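Local atomic coordinates of malyl-CoA lyase/beta-methylmalyl-CoA lyase (Methylobacterium extorquens, PDB entry 5UGR), a protein that belongs to the HpcH/HpaI aldolase/citrate lyase family of TIM-barrel enzymes and binds a magnesium ion. Residues Glu140-Met145 against Asp167-Thr172. Numbering follows the deposited sequence.
Sequences ETALGM and DYAAST. With MG (magnesium ion), chain B.
Two carboxylates that would be expected to repel each other, those of Glu140 and Asp167, lie side by side and nearly coplanar, their planes 18° apart, because a magnesium ion joins them. Glu140 OE1 and Asp167 OD2 come within 2.9 Å of one another, and each is 2.0 Å from the metal. Three waters and Asp45 complete six ligands. The second oxygens are held as well, which probably helps to set how each carboxylate is turned: Glu140 OE2 takes a hydrogen bond from a metal-bound water and another from Lys106 N, while Asp167 OD1 forms a salt bridge with Arg301 of the second subunit, which thus reaches a first-shell ligand of the metal. The protein is a TIM barrel, and the metal lies at the C-terminal ends of its strands, where the active sites of this fold are found: Glu140 directly follows strand 134-139, whereas Asp167 lies in the first turn of helix 165-172, just after the neighbouring strand 158-163. Beyond the metal, the two chain segments are tied by one hydrogen bond. With chi1 at -178°, Ser171 turns OG opposite its own amide and toward Ala142 N, whose N-H it receives at 2.9 Å and almost straight, at 175°. Ala142 opens a short helix whose N-cap, Thr141, accepts from Gly144 N through OG1 at 3.0 Å, so side-chain oxygens from both segments serve amides of its first turn. Farther along, Met145 crosses Tyr168 at about a right angle, its CB meeting the ring edge at CE1 (3.9 Å), and Thr141 O lies in the ring plane, 4.0 Å from Tyr168 CD1.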
ATOM      1  N   GLU A 140      21.483   2.968   9.156  1.00 12.19           N
ATOM      2  CA  GLU A 140      22.303   2.749  10.363  1.00 12.13           C
ATOM      3  C   GLU A 140      21.416   2.432  11.562  1.00 14.82           C
ATOM      4  O   GLU A 140      21.864   2.544  12.694  1.00 13.95           O
ATOM      5  CB  GLU A 140      23.206   3.943  10.646  1.00 12.47           C
ATOM      6  CG  GLU A 140      22.475   5.251  10.941  1.00 13.76           C
ATOM      7  CD  GLU A 140      23.394   6.409  11.307  1.00 14.46           C
ATOM      8  OE1 GLU A 140      24.227   6.170  12.209  1.00 18.63           O
ATOM      9  OE2 GLU A 140      23.240   7.491  10.719  1.00 14.04           O
ATOM     10  N   THR A 141      20.165   2.035  11.276  1.00 11.88           N
ATOM     11  CA  THR A 141      19.243   1.653  12.323  1.00 12.07           C
ATOM     12  C   THR A 141      18.413   0.491  11.788  1.00 10.85           C
ATOM     13  O   THR A 141      18.290   0.299  10.545  1.00 13.05           O
ATOM     14  CB  THR A 141      18.261   2.794  12.699  1.00 12.65           C
ATOM     15  OG1 THR A 141      17.449   3.127  11.560  1.00 13.08           O
ATOM     16  CG2 THR A 141      18.976   4.023  13.215  1.00 13.81           C
ATOM     17  N   ALA A 142      17.835  -0.294  12.696  1.00 12.89           N
ATOM     18  CA  ALA A 142      16.893  -1.339  12.270  1.00 11.85           C
ATOM     19  C   ALA A 142      15.685  -0.789  11.572  1.00 12.10           C
ATOM     20  O   ALA A 142      15.204  -1.379  10.606  1.00 12.72           O
ATOM     21  CB  ALA A 142      16.487  -2.154  13.477  1.00 14.05           C
ATOM     22  N   LEU A 143      15.211   0.363  11.976  1.00 11.82           N
ATOM     23  CA  LEU A 143      14.083   1.019  11.288  1.00 11.28           C
ATOM     24  C   LEU A 143      14.393   1.315   9.853  1.00 11.57           C
ATOM     25  O   LEU A 143      13.570   1.012   8.951  1.00 12.93           O
ATOM     26  CB  LEU A 143      13.628   2.307  12.009  1.00 12.88           C
ATOM     27  CG  LEU A 143      12.359   3.037  11.490  1.00 12.19           C
ATOM     28  CD1 LEU A 143      11.114   2.173  11.561  1.00 12.81           C
ATOM     29  CD2 LEU A 143      12.188   4.358  12.216  1.00 13.82           C
ATOM     30  N   GLY A 144      15.546   1.935   9.599  1.00 12.01           N
ATOM     31  CA  GLY A 144      15.917   2.203   8.226  1.00 12.17           C
ATOM     32  C   GLY A 144      16.084   0.925   7.404  1.00 11.81           C
ATOM     33  O   GLY A 144      15.669   0.856   6.235  1.00 12.46           O
ATOM     34  N   MET A 145      16.707  -0.102   8.007  1.00 11.10           N
ATOM     35  CA  MET A 145      16.861  -1.363   7.292  1.00 12.35           C
ATOM     36  C   MET A 145      15.510  -1.971   6.939  1.00 11.70           C
ATOM     37  O   MET A 145      15.344  -2.555   5.864  1.00 15.17           O
ATOM     38  CB  MET A 145      17.696  -2.328   8.129  1.00 14.18           C
ATOM     39  CG  MET A 145      18.076  -3.586   7.414  1.00 14.52           C
ATOM     40  SD  MET A 145      19.098  -3.383   5.920  1.00 15.77           S
ATOM     41  CE  MET A 145      20.615  -2.769   6.630  1.00 16.68           C
ATOM     42  N   ASP A 167      26.449   1.884  14.203  1.00 13.37           N
ATOM     43  CA  ASP A 167      25.129   2.343  14.663  1.00 12.90           C
ATOM     44  C   ASP A 167      24.032   1.318  14.397  1.00 13.29           C
ATOM     45  O   ASP A 167      23.092   1.158  15.207  1.00 13.65           O
ATOM     46  CB  ASP A 167      24.819   3.786  14.256  1.00 15.12           C
ATOM     47  CG  ASP A 167      25.610   4.799  15.102  1.00 16.89           C
ATOM     48  OD1 ASP A 167      26.057   4.443  16.202  1.00 20.14           O
ATOM     49  OD2 ASP A 167      25.692   5.966  14.690  1.00 18.44           O
ATOM     50  N   TYR A 168      24.184   0.570  13.298  1.00 14.00           N
ATOM     51  CA  TYR A 168      23.261  -0.518  13.049  1.00 12.76           C
ATOM     52  C   TYR A 168      23.378  -1.603  14.125  1.00 12.90           C
ATOM     53  O   TYR A 168      22.357  -2.105  14.637  1.00 13.91           O
ATOM     54  CB  TYR A 168      23.489  -1.115  11.659  1.00 13.01           C
ATOM     55  CG  TYR A 168      22.676  -2.321  11.345  1.00 12.09           C
ATOM     56  CD1 TYR A 168      21.382  -2.201  10.908  1.00 12.47           C
ATOM     57  CD2 TYR A 168      23.207  -3.586  11.483  1.00 12.87           C
ATOM     58  CE1 TYR A 168      20.627  -3.312  10.585  1.00 13.29           C
ATOM     59  CE2 TYR A 168      22.449  -4.731  11.178  1.00 12.45           C
ATOM     60  CZ  TYR A 168      21.161  -4.581  10.735  1.00 14.21           C
ATOM     61  OH  TYR A 168      20.399  -5.672  10.395  1.00 14.49           O
ATOM     62  N   ALA A 169      24.614  -1.961  14.463  1.00 13.78           N
ATOM     63  CA  ALA A 169      24.839  -2.918  15.553  1.00 13.83           C
ATOM     64  C   ALA A 169      24.182  -2.442  16.839  1.00 13.54           C
ATOM     65  O   ALA A 169      23.541  -3.202  17.535  1.00 14.69           O
ATOM     66  CB  ALA A 169      26.338  -3.132  15.714  1.00 14.96           C
ATOM     67  N   ALA A 170      24.356  -1.148  17.159  1.00 14.27           N
ATOM     68  CA  ALA A 170      23.753  -0.628  18.388  1.00 16.02           C
ATOM     69  C   ALA A 170      22.226  -0.738  18.367  1.00 14.17           C
ATOM     70  O   ALA A 170      21.584  -1.128  19.331  1.00 15.88           O
ATOM     71  CB  ALA A 170      24.193   0.804  18.629  1.00 15.79           C
ATOM     72  N   SER A 171      21.646  -0.415  17.221  1.00 13.91           N
ATOM     73  CA  SER A 171      20.200  -0.435  17.038  1.00 12.77           C
ATOM     74  C   SER A 171      19.637  -1.860  17.153  1.00 13.14           C
ATOM     75  O   SER A 171      18.526  -2.062  17.645  1.00 15.18           O
ATOM     76  CB  SER A 171      19.825   0.169  15.660  1.00 14.73           C
ATOM     77  OG  SER A 171      18.438   0.202  15.455  1.00 16.65           O
ATOM     78  N   THR A 172      20.392  -2.833  16.653  1.00 14.12           N
ATOM     79  CA  THR A 172      19.930  -4.226  16.687  1.00 13.19           C
ATOM     80  C   THR A 172      20.305  -4.947  17.992  1.00 13.21           C
ATOM     81  O   THR A 172      19.871  -6.083  18.248  1.00 14.49           O
ATOM     82  CB  THR A 172      20.426  -5.046  15.476  1.00 13.90           C
ATOM     83  OG1 THR A 172      21.850  -4.975  15.360  1.00 15.76           O
ATOM     84  CG2 THR A 172      19.749  -4.603  14.157  1.00 15.71           C
TER
HETATM   85 MG    MG B 401      25.601   7.283  13.170  1.00 16.70          MG
HETATM   86  O   HOH W   1      25.444   8.738  11.725  1.00 14.09           O
HETATM   87  O   HOH W   2      27.117   6.381  12.084  1.00 20.40           O
HETATM   88  O   HOH W   3      24.175   8.355  14.322  1.00 18.01           O